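Long-range contacts in histidine kinase (Methanosarcina mazei, PDB 3LI9), which is a putative membrane-bound sensor kinase, probably transferring phosphate from ATP to a protein histidine, and is represented here by its extracellular sensor domain: residues 96-106 / 117-128; 192-200 / 211-219. All blocks are in the same frame, centred on the assembly; numbering follows the deposited sequence.

Interaction 1 (96-106 / 117-128)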
loop_
_atom_site.group_PDB
_atom_site.type_symbol
_atom_site.label_atom_id
_atom_site.label_comp_id
_atom_site.label_asym_id
_atom_site.label_seq_id
_atom_site.Cartn_x
_atom_site.Cartn_y
_atom_site.Cartn_z
ATOM N N GLY A 96 20.176 -12.125 10.933
ATOM C CA GLY A 96 19.303 -11.687 9.848
ATOM C C GLY A 96 18.820 -12.790 8.942
ATOM O O GLY A 96 18.135 -12.515 7.969
ATOM N N HIS A 97 19.174 -14.060 9.257
ATOM C CA HIS A 97 18.873 -15.206 8.320
ATOM C C HIS A 97 18.046 -16.261 9.043
ATOM O O HIS A 97 17.933 -16.232 10.308
ATOM C CB HIS A 97 20.211 -15.827 7.894
ATOM C CG HIS A 97 20.963 -14.954 6.925
ATOM N ND1 HIS A 97 21.671 -13.834 7.321
ATOM C CD2 HIS A 97 21.148 -15.067 5.579
ATOM C CE1 HIS A 97 22.279 -13.311 6.260
ATOM N NE2 HIS A 97 21.957 -14.011 5.202
ATOM N N ASP A 98 17.498 -17.174 8.256
ATOM C CA ASP A 98 16.766 -18.309 8.843
ATOM C C ASP A 98 17.486 -19.625 8.468
ATOM O O ASP A 98 18.621 -19.636 8.050
ATOM C CB ASP A 98 15.285 -18.259 8.409
ATOM C CG ASP A 98 15.086 -18.499 6.945
ATOM O OD1 ASP A 98 16.017 -18.990 6.263
ATOM O OD2 ASP A 98 13.995 -18.127 6.452
ATOM N N SER A 99 16.810 -20.754 8.708
ATOM C CA SER A 99 17.545 -22.033 8.576
ATOM C C SER A 99 17.821 -22.408 7.091
ATOM O O SER A 99 18.525 -23.374 6.834
ATOM C CB SER A 99 16.687 -23.144 9.221
ATOM O OG SER A 99 15.524 -23.247 8.425
ATOM N N THR A 100 17.281 -21.666 6.125
ATOM C CA THR A 100 17.587 -21.920 4.697
ATOM C C THR A 100 18.933 -21.288 4.288
ATOM O O THR A 100 19.548 -21.703 3.324
ATOM C CB THR A 100 16.489 -21.376 3.741
ATOM O OG1 THR A 100 16.542 -19.938 3.767
ATOM C CG2 THR A 100 15.103 -21.823 4.100
ATOM N N GLY A 101 19.356 -20.196 4.946
ATOM C CA GLY A 101 20.561 -19.498 4.482
ATOM C C GLY A 101 20.232 -18.542 3.296
ATOM O O GLY A 101 21.129 -17.829 2.847
ATOM N N ARG A 102 18.986 -18.535 2.837
ATOM C CA ARG A 102 18.562 -17.648 1.708
ATOM C C ARG A 102 18.775 -16.197 2.144
ATOM O O ARG A 102 18.640 -15.911 3.362
ATOM C CB ARG A 102 17.102 -17.827 1.303
ATOM C CG ARG A 102 16.878 -19.204 0.596
ATOM C CD ARG A 102 15.446 -19.563 0.299
ATOM N NE ARG A 102 14.765 -18.592 -0.575
ATOM C CZ ARG A 102 13.542 -18.743 -0.989
ATOM N NH1 ARG A 102 12.923 -19.885 -0.636
ATOM N NH2 ARG A 102 12.916 -17.796 -1.720
ATOM N N PHE A 103 19.139 -15.318 1.219
ATOM C CA PHE A 103 19.272 -13.874 1.607
ATOM C C PHE A 103 17.901 -13.243 1.638
ATOM O O PHE A 103 17.339 -12.919 0.604
ATOM C CB PHE A 103 20.185 -13.133 0.610
ATOM C CG PHE A 103 20.725 -11.827 1.121
ATOM C CD1 PHE A 103 21.134 -11.674 2.456
ATOM C CD2 PHE A 103 20.805 -10.720 0.248
ATOM C CE1 PHE A 103 21.654 -10.504 2.902
ATOM C CE2 PHE A 103 21.318 -9.490 0.738
ATOM C CZ PHE A 103 21.740 -9.391 2.068
ATOM N N VAL A 104 17.357 -13.081 2.870
ATOM C CA VAL A 104 15.985 -12.597 3.074
ATOM C C VAL A 104 15.933 -11.516 4.183
ATOM O O VAL A 104 15.081 -11.572 5.082
ATOM C CB VAL A 104 14.997 -13.770 3.372
ATOM C CG1 VAL A 104 14.702 -14.597 2.033
ATOM C CG2 VAL A 104 15.516 -14.655 4.517
ATOM N N PRO A 105 16.846 -10.541 4.130
ATOM C CA PRO A 105 16.912 -9.580 5.266
ATOM C C PRO A 105 15.708 -8.602 5.287
ATOM O O PRO A 105 15.411 -7.957 4.268
ATOM C CB PRO A 105 18.247 -8.866 5.051
ATOM C CG PRO A 105 18.397 -8.854 3.463
ATOM C CD PRO A 105 17.832 -10.240 3.068
ATOM N N TYR A 106 15.077 -8.471 6.463
ATOM C CA TYR A 106 13.946 -7.525 6.645
ATOM C C TYR A 106 14.447 -6.493 7.647
ATOM O O TYR A 106 14.518 -6.771 8.858
ATOM C CB TYR A 106 12.717 -8.281 7.176
ATOM C CG TYR A 106 11.539 -7.377 7.483
ATOM C CD1 TYR A 106 11.110 -6.471 6.554
ATOM C CD2 TYR A 106 10.842 -7.476 8.695
ATOM C CE1 TYR A 106 9.960 -5.623 6.805
ATOM C CE2 TYR A 106 9.747 -6.655 8.940
ATOM C CZ TYR A 106 9.299 -5.771 7.967
ATOM O OH TYR A 106 8.251 -4.920 8.201
ATOM N N GLU A 117 15.980 -8.813 10.645
ATOM C CA GLU A 117 15.583 -10.221 10.941
ATOM C C GLU A 117 15.180 -10.854 9.624
ATOM O O GLU A 117 14.865 -10.144 8.693
ATOM C CB GLU A 117 14.412 -10.276 11.955
ATOM C CG GLU A 117 13.195 -9.449 11.643
ATOM C CD GLU A 117 12.449 -9.049 12.978
ATOM O OE1 GLU A 117 11.832 -7.960 12.950
ATOM O OE2 GLU A 117 12.517 -9.801 14.061
ATOM N N PRO A 118 15.136 -12.190 9.519
ATOM C CA PRO A 118 14.649 -12.726 8.213
ATOM C C PRO A 118 13.144 -12.469 7.914
ATOM O O PRO A 118 12.313 -12.471 8.836
ATOM C CB PRO A 118 14.845 -14.263 8.377
ATOM C CG PRO A 118 14.966 -14.533 9.905
ATOM C CD PRO A 118 15.378 -13.214 10.571
ATOM N N LEU A 119 12.826 -12.300 6.655
ATOM C CA LEU A 119 11.455 -12.284 6.177
ATOM C C LEU A 119 10.882 -13.677 6.527
ATOM O O LEU A 119 11.648 -14.648 6.644
ATOM C CB LEU A 119 11.434 -12.195 4.652
ATOM C CG LEU A 119 11.852 -10.794 4.144
ATOM C CD1 LEU A 119 12.140 -10.927 2.625
ATOM C CD2 LEU A 119 10.674 -9.765 4.414
ATOM N N VAL A 120 9.553 -13.716 6.656
ATOM C CA VAL A 120 8.818 -14.996 6.923
ATOM C C VAL A 120 7.762 -15.126 5.821
ATOM O O VAL A 120 7.305 -14.103 5.214
ATOM C CB VAL A 120 8.241 -15.100 8.405
ATOM C CG1 VAL A 120 7.604 -16.430 8.612
ATOM C CG2 VAL A 120 9.353 -15.070 9.413
ATOM N N HIS A 121 7.388 -16.378 5.483
ATOM C CA HIS A 121 6.297 -16.605 4.508
ATOM C C HIS A 121 6.594 -16.212 3.080
ATOM O O HIS A 121 5.682 -16.001 2.258
ATOM C CB HIS A 121 5.014 -15.913 4.969
ATOM C CG HIS A 121 4.586 -16.305 6.357
ATOM N ND1 HIS A 121 4.645 -17.603 6.817
ATOM C CD2 HIS A 121 4.078 -15.567 7.379
ATOM C CE1 HIS A 121 4.223 -17.647 8.067
ATOM N NE2 HIS A 121 3.869 -16.425 8.432
ATOM N N TYR A 122 7.880 -16.079 2.741
ATOM C CA TYR A 122 8.190 -15.679 1.398
ATOM C C TYR A 122 7.796 -16.775 0.366
ATOM O O TYR A 122 7.589 -16.511 -0.834
ATOM C CB TYR A 122 9.677 -15.306 1.313
ATOM C CG TYR A 122 10.607 -16.213 2.018
ATOM C CD1 TYR A 122 11.036 -17.401 1.422
ATOM C CD2 TYR A 122 11.090 -15.892 3.297
ATOM C CE1 TYR A 122 11.905 -18.234 2.104
ATOM C CE2 TYR A 122 11.980 -16.694 3.960
ATOM C CZ TYR A 122 12.378 -17.866 3.353
ATOM O OH TYR A 122 13.214 -18.687 4.001
ATOM N N ASP A 123 7.733 -18.004 0.841
ATOM C CA ASP A 123 7.326 -19.086 -0.045
ATOM C C ASP A 123 5.819 -19.074 -0.337
ATOM O O ASP A 123 5.382 -19.668 -1.328
ATOM C CB ASP A 123 7.752 -20.425 0.546
ATOM C CG ASP A 123 9.214 -20.751 0.262
ATOM O OD1 ASP A 123 9.895 -20.076 -0.554
ATOM O OD2 ASP A 123 9.699 -21.724 0.861
ATOM N N SER A 124 5.018 -18.404 0.490
ATOM C CA SER A 124 3.563 -18.388 0.260
ATOM C C SER A 124 2.857 -17.013 0.171
ATOM O O SER A 124 1.778 -16.914 -0.447
ATOM C CB SER A 124 2.896 -19.250 1.335
ATOM O OG SER A 124 3.098 -18.643 2.609
ATOM N N SER A 125 3.407 -15.956 0.748
ATOM C CA SER A 125 2.683 -14.667 0.739
ATOM C C SER A 125 2.807 -13.871 -0.547
ATOM O O SER A 125 3.833 -13.883 -1.183
ATOM C CB SER A 125 3.124 -13.772 1.890
ATOM O OG SER A 125 2.822 -14.414 3.126
ATOM N N ASP A 126 1.758 -13.118 -0.878
ATOM C CA ASP A 126 1.728 -12.323 -2.080
ATOM C C ASP A 126 2.844 -11.304 -2.205
ATOM O O ASP A 126 3.183 -10.954 -3.298
ATOM C CB ASP A 126 0.427 -11.539 -2.145
ATOM C CG ASP A 126 -0.749 -12.415 -2.486
ATOM O OD1 ASP A 126 -0.529 -13.561 -2.976
ATOM O OD2 ASP A 126 -1.887 -11.933 -2.260
ATOM N N TYR A 127 3.346 -10.748 -1.118
ATOM C CA TYR A 127 4.378 -9.732 -1.323
ATOM C C TYR A 127 5.548 -10.307 -2.137
ATOM O O TYR A 127 6.296 -9.547 -2.817
ATOM C CB TYR A 127 4.889 -9.202 0.021
ATOM C CG TYR A 127 5.830 -10.154 0.800
ATOM C CD1 TYR A 127 7.182 -10.023 0.730
ATOM C CD2 TYR A 127 5.321 -11.144 1.656
ATOM C CE1 TYR A 127 8.011 -10.820 1.436
ATOM C CE2 TYR A 127 6.171 -11.972 2.397
ATOM C CZ TYR A 127 7.517 -11.807 2.275
ATOM O OH TYR A 127 8.382 -12.592 2.998
ATOM N N TYR A 128 5.761 -11.615 -2.017
ATOM C CA TYR A 128 6.870 -12.280 -2.760
ATOM C C TYR A 128 6.320 -13.040 -3.925
ATOM O O TYR A 128 6.875 -12.970 -5.004
ATOM C CB TYR A 128 7.641 -13.266 -1.854
ATOM C CG TYR A 128 8.935 -13.831 -2.417
ATOM C CD1 TYR A 128 10.164 -13.390 -1.928
ATOM C CD2 TYR A 128 8.940 -14.867 -3.329
ATOM C CE1 TYR A 128 11.365 -13.920 -2.376
ATOM C CE2 TYR A 128 10.123 -15.382 -3.819
ATOM C CZ TYR A 128 11.327 -14.940 -3.336
ATOM O OH TYR A 128 12.516 -15.501 -3.762
HETATM O O HOH W 1 11.970 -17.153 7.772
#
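Tyr106 and Glu117 form an antiparallel hydrogen-bonded pair, next to the non-hydrogen-bonded pair of Pro105 and Pro118, and the ladder is extended by Leu119 N, which donates to Val104 O at 2.8 Å. Tyr122 OH gives its proton to the syn lone pair of Asp98 OD2 (2.6 Å), where a water that also reaches Leu119 O makes a second bond. The other oxygen, OD1, takes Thr100 OG1 and, in an Asx turn, Thr100 N, so both carboxylate oxygens are held. Were Asp98 an alanine, the Tyr122 hydroxyl would probably lose its acceptor and the turn at Thr100 be left free to shift. Val104, branched and compact, lays CG1 over one face of the Tyr122 ring, a CH-pi contact 4.1 Å from the centroid. The ring's CE1 lies over a face of the Arg102 guanidinium, the planes 67° apart. Bent at chi3 (59°), Arg102 sends NH1 into a salt bridge with Asp123 OD1 (3.0 Å), while its NE bonds Tyr79 O. Leu119 CD2 packs on Tyr106 CB (3.7 Å); the Tyr106 hydroxyl bonds Asp170. The paired strands belong to the beta hairpin 105-108/115-118, its flanking loops joined by these side chains, in the larger sheet of this Cache (PDC-fold) sensor domain.

Interaction 2 (192-200 / 211-219)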
loop_
_atom_site.group_PDB
_atom_site.type_symbol
_atom_site.label_atom_id
_atom_site.label_comp_id
_atom_site.label_asym_id
_atom_site.label_seq_id
_atom_site.Cartn_x
_atom_site.Cartn_y
_atom_site.Cartn_z
ATOM N N PHE A 192 -12.880 9.938 2.894
ATOM C CA PHE A 192 -12.058 8.796 3.415
ATOM C C PHE A 192 -11.377 8.092 2.221
ATOM O O PHE A 192 -11.727 8.325 1.087
ATOM C CB PHE A 192 -12.925 7.771 4.212
ATOM C CG PHE A 192 -14.061 7.199 3.434
ATOM C CD1 PHE A 192 -13.892 6.078 2.594
ATOM C CD2 PHE A 192 -15.311 7.741 3.582
ATOM C CE1 PHE A 192 -15.031 5.527 1.853
ATOM C CE2 PHE A 192 -16.408 7.191 2.871
ATOM C CZ PHE A 192 -16.268 6.124 2.031
HETATM N N MSE A 193 -10.371 7.271 2.477
HETATM C CA MSE A 193 -9.708 6.555 1.395
HETATM C C MSE A 193 -10.006 5.085 1.554
HETATM O O MSE A 193 -10.165 4.603 2.686
HETATM C CB MSE A 193 -8.166 6.745 1.456
HETATM C CG MSE A 193 -7.804 8.061 1.031
HETATM SE SE MSE A 193 -7.063 7.851 -0.845
HETATM C CE MSE A 193 -5.508 7.343 0.001
ATOM N N VAL A 194 -10.075 4.364 0.435
ATOM C CA VAL A 194 -10.203 2.903 0.464
ATOM C C VAL A 194 -9.147 2.235 -0.396
ATOM O O VAL A 194 -8.599 2.878 -1.322
ATOM C CB VAL A 194 -11.629 2.378 0.049
ATOM C CG1 VAL A 194 -12.724 2.985 1.022
ATOM C CG2 VAL A 194 -11.957 2.771 -1.390
ATOM N N SER A 195 -8.914 0.964 -0.135
ATOM C CA SER A 195 -7.993 0.213 -0.977
ATOM C C SER A 195 -8.742 -0.255 -2.290
ATOM O O SER A 195 -9.945 0.020 -2.474
ATOM C CB SER A 195 -7.494 -1.015 -0.220
ATOM O OG SER A 195 -8.585 -1.929 -0.095
ATOM N N ASN A 196 -8.018 -0.972 -3.129
ATOM C CA ASN A 196 -8.581 -1.421 -4.390
ATOM C C ASN A 196 -9.781 -2.382 -4.134
ATOM O O ASN A 196 -10.757 -2.380 -4.899
ATOM C CB ASN A 196 -7.538 -2.160 -5.204
ATOM C CG ASN A 196 -8.091 -2.574 -6.564
ATOM O OD1 ASN A 196 -8.498 -1.708 -7.373
ATOM N ND2 ASN A 196 -8.124 -3.829 -6.787
ATOM N N THR A 197 -9.733 -3.127 -3.042
ATOM C CA THR A 197 -10.876 -4.020 -2.719
ATOM C C THR A 197 -11.851 -3.343 -1.766
ATOM O O THR A 197 -12.723 -4.001 -1.226
ATOM C CB THR A 197 -10.410 -5.366 -2.120
ATOM O OG1 THR A 197 -9.640 -5.140 -0.898
ATOM C CG2 THR A 197 -9.533 -6.149 -3.136
ATOM N N GLY A 198 -11.753 -2.017 -1.595
ATOM C CA GLY A 198 -12.767 -1.271 -0.904
ATOM C C GLY A 198 -12.575 -1.235 0.606
ATOM O O GLY A 198 -13.461 -0.707 1.288
ATOM N N ILE A 199 -11.424 -1.696 1.105
ATOM C CA ILE A 199 -11.207 -1.646 2.576
ATOM C C ILE A 199 -10.881 -0.227 3.046
ATOM O O ILE A 199 -10.033 0.475 2.435
ATOM C CB ILE A 199 -9.994 -2.496 2.940
ATOM C CG1 ILE A 199 -10.218 -3.963 2.522
ATOM C CG2 ILE A 199 -9.729 -2.422 4.448
ATOM C CD1 ILE A 199 -11.358 -4.655 3.366
ATOM N N PHE A 200 -11.524 0.215 4.131
ATOM C CA PHE A 200 -11.233 1.548 4.626
ATOM C C PHE A 200 -9.809 1.708 5.020
ATOM O O PHE A 200 -9.285 0.923 5.815
ATOM C CB PHE A 200 -12.148 1.926 5.866
ATOM C CG PHE A 200 -13.599 2.155 5.475
ATOM C CD1 PHE A 200 -14.037 3.433 5.180
ATOM C CD2 PHE A 200 -14.483 1.084 5.467
ATOM C CE1 PHE A 200 -15.388 3.725 4.779
ATOM C CE2 PHE A 200 -15.857 1.329 5.059
ATOM C CZ PHE A 200 -16.280 2.623 4.711
ATOM N N GLY A 211 -8.995 -0.822 7.998
ATOM C CA GLY A 211 -8.395 -2.121 7.746
ATOM C C GLY A 211 -9.256 -3.313 8.027
ATOM O O GLY A 211 -8.760 -4.444 7.940
ATOM N N GLU A 212 -10.548 -3.081 8.323
ATOM C CA GLU A 212 -11.443 -4.136 8.815
ATOM C C GLU A 212 -12.681 -4.288 7.970
ATOM O O GLU A 212 -13.050 -5.412 7.625
ATOM C CB GLU A 212 -11.788 -3.964 10.300
ATOM C CG GLU A 212 -10.569 -4.059 11.256
ATOM C CD GLU A 212 -9.886 -5.463 11.217
ATOM O OE1 GLU A 212 -10.465 -6.406 10.656
ATOM O OE2 GLU A 212 -8.744 -5.619 11.722
ATOM N N LYS A 213 -13.286 -3.198 7.564
ATOM C CA LYS A 213 -14.532 -3.290 6.839
ATOM C C LYS A 213 -14.275 -2.830 5.408
ATOM O O LYS A 213 -13.406 -1.994 5.200
ATOM C CB LYS A 213 -15.539 -2.338 7.460
ATOM C CG LYS A 213 -16.924 -2.399 6.720
ATOM C CD LYS A 213 -18.029 -1.771 7.588
ATOM C CE LYS A 213 -18.061 -2.357 9.020
ATOM N NZ LYS A 213 -18.936 -3.564 9.072
ATOM N N SER A 214 -15.013 -3.361 4.444
ATOM C CA SER A 214 -14.966 -2.891 3.085
ATOM C C SER A 214 -16.312 -2.305 2.631
ATOM O O SER A 214 -17.379 -2.626 3.191
ATOM C CB SER A 214 -14.690 -4.109 2.168
ATOM O OG SER A 214 -14.795 -3.685 0.820
ATOM N N LEU A 215 -16.263 -1.393 1.671
ATOM C CA LEU A 215 -17.477 -0.900 1.032
ATOM C C LEU A 215 -18.330 -2.058 0.585
ATOM O O LEU A 215 -19.567 -1.962 0.624
ATOM C CB LEU A 215 -17.150 -0.029 -0.196
ATOM C CG LEU A 215 -16.512 1.295 0.186
ATOM C CD1 LEU A 215 -16.101 2.083 -1.083
ATOM C CD2 LEU A 215 -17.413 2.133 0.987
ATOM N N SER A 216 -17.713 -3.142 0.139
ATOM C CA SER A 216 -18.554 -4.209 -0.407
ATOM C C SER A 216 -19.384 -4.879 0.707
ATOM O O SER A 216 -20.262 -5.668 0.406
ATOM C CB SER A 216 -17.722 -5.243 -1.216
ATOM O OG SER A 216 -16.809 -5.876 -0.375
ATOM N N ASP A 217 -19.110 -4.555 1.980
ATOM C CA ASP A 217 -19.852 -5.100 3.133
ATOM C C ASP A 217 -21.161 -4.371 3.464
ATOM O O ASP A 217 -21.887 -4.768 4.393
ATOM C CB ASP A 217 -18.990 -5.033 4.414
ATOM C CG ASP A 217 -17.797 -5.980 4.382
ATOM O OD1 ASP A 217 -17.981 -7.106 3.864
ATOM O OD2 ASP A 217 -16.691 -5.605 4.912
ATOM N N PHE A 218 -21.439 -3.267 2.796
ATOM C CA PHE A 218 -22.625 -2.483 3.105
ATOM C C PHE A 218 -23.815 -3.047 2.355
ATOM O O PHE A 218 -23.709 -3.404 1.180
ATOM C CB PHE A 218 -22.438 -1.026 2.717
ATOM C CG PHE A 218 -21.529 -0.247 3.695
ATOM C CD1 PHE A 218 -22.016 0.747 4.491
ATOM C CD2 PHE A 218 -20.178 -0.539 3.737
ATOM C CE1 PHE A 218 -21.157 1.446 5.396
ATOM C CE2 PHE A 218 -19.328 0.125 4.610
ATOM C CZ PHE A 218 -19.812 1.095 5.429
ATOM N N ASP A 219 -24.944 -3.162 3.043
ATOM C CA ASP A 219 -26.148 -3.685 2.380
ATOM C C ASP A 219 -26.853 -2.570 1.707
ATOM O O ASP A 219 -27.971 -2.256 2.075
ATOM C CB ASP A 219 -27.133 -4.224 3.421
ATOM C CG ASP A 219 -26.578 -5.353 4.185
ATOM O OD1 ASP A 219 -25.992 -6.268 3.551
ATOM O OD2 ASP A 219 -26.725 -5.318 5.422
#
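Phe200 and Phe218 approach from opposite directions and meet rim to rim, CE2 of Phe200 lying 3.7 Å from CE2 of Phe218, each atom near the plane of the other ring. Trp209 meets both rings. Leu215 crosses Phe200 at about a right angle and sets CD2 3.9 Å from Phe200 CZ, while its other methyl, CD1, reaches Val194 CG1. The forked leucine thus bridges Phe200 and Val194, and it also touches Ile223, Ala227 and Ile230 of helix 221-231. Phe200 CE1 lies over a face of the Phe192 ring, joining the cluster to the strand.

Ile199 reaches residues 211-214 with two branches: CG2 rests on Gly211 CA (3.6 Å) and CD1 on Ser214 CB. Ser214 has OG anti to its own N (chi1 173°), which carries the hydroxyl to Thr197 O; it donates there at 2.9 Å, in the carbonyl plane on a lone pair. Ser214 OG also accepts from Ser216 N, an ST turn. Glycine suits position 198, since a side chain would strike Ser214 OG.

Phe200 N to Lys213 O (3.1 Å) and Gly211 N to Phe200 O (2.8 Å) clasp the backbones. The chain leaving the type I turn Ser195-Gly198 is thus bridged, at Ile199 and Ser214, to the loop whose 3-10 turn 215-217 precedes helix 221-231, beside the outermost strand 190-194 of the Cache domain's four-stranded sheet.

In the fold
From the N terminus the chain runs through the long helix 13-48, then helix 55-67 and strand 74-79, before reaching interaction 1, which closes the hairpin 105-108/115-118 and ties the loop before it to the loop leading into helix 126-134. After the remaining strands of the seven-stranded sheet and helix 174-180, strand 190-194 opens interaction 2, whose ten intervening residues contain neither helix nor strand. The two contacts follow in series, neither nesting nor crossing. The centres of interactions 1 and 2 lie about 30 Å apart, and the nearest atoms of interactions 1 and 2 are about 10 Å apart. Interaction 2 joins the outermost strand 190-194 and the turn after it to the loop that leads into helix 221-231.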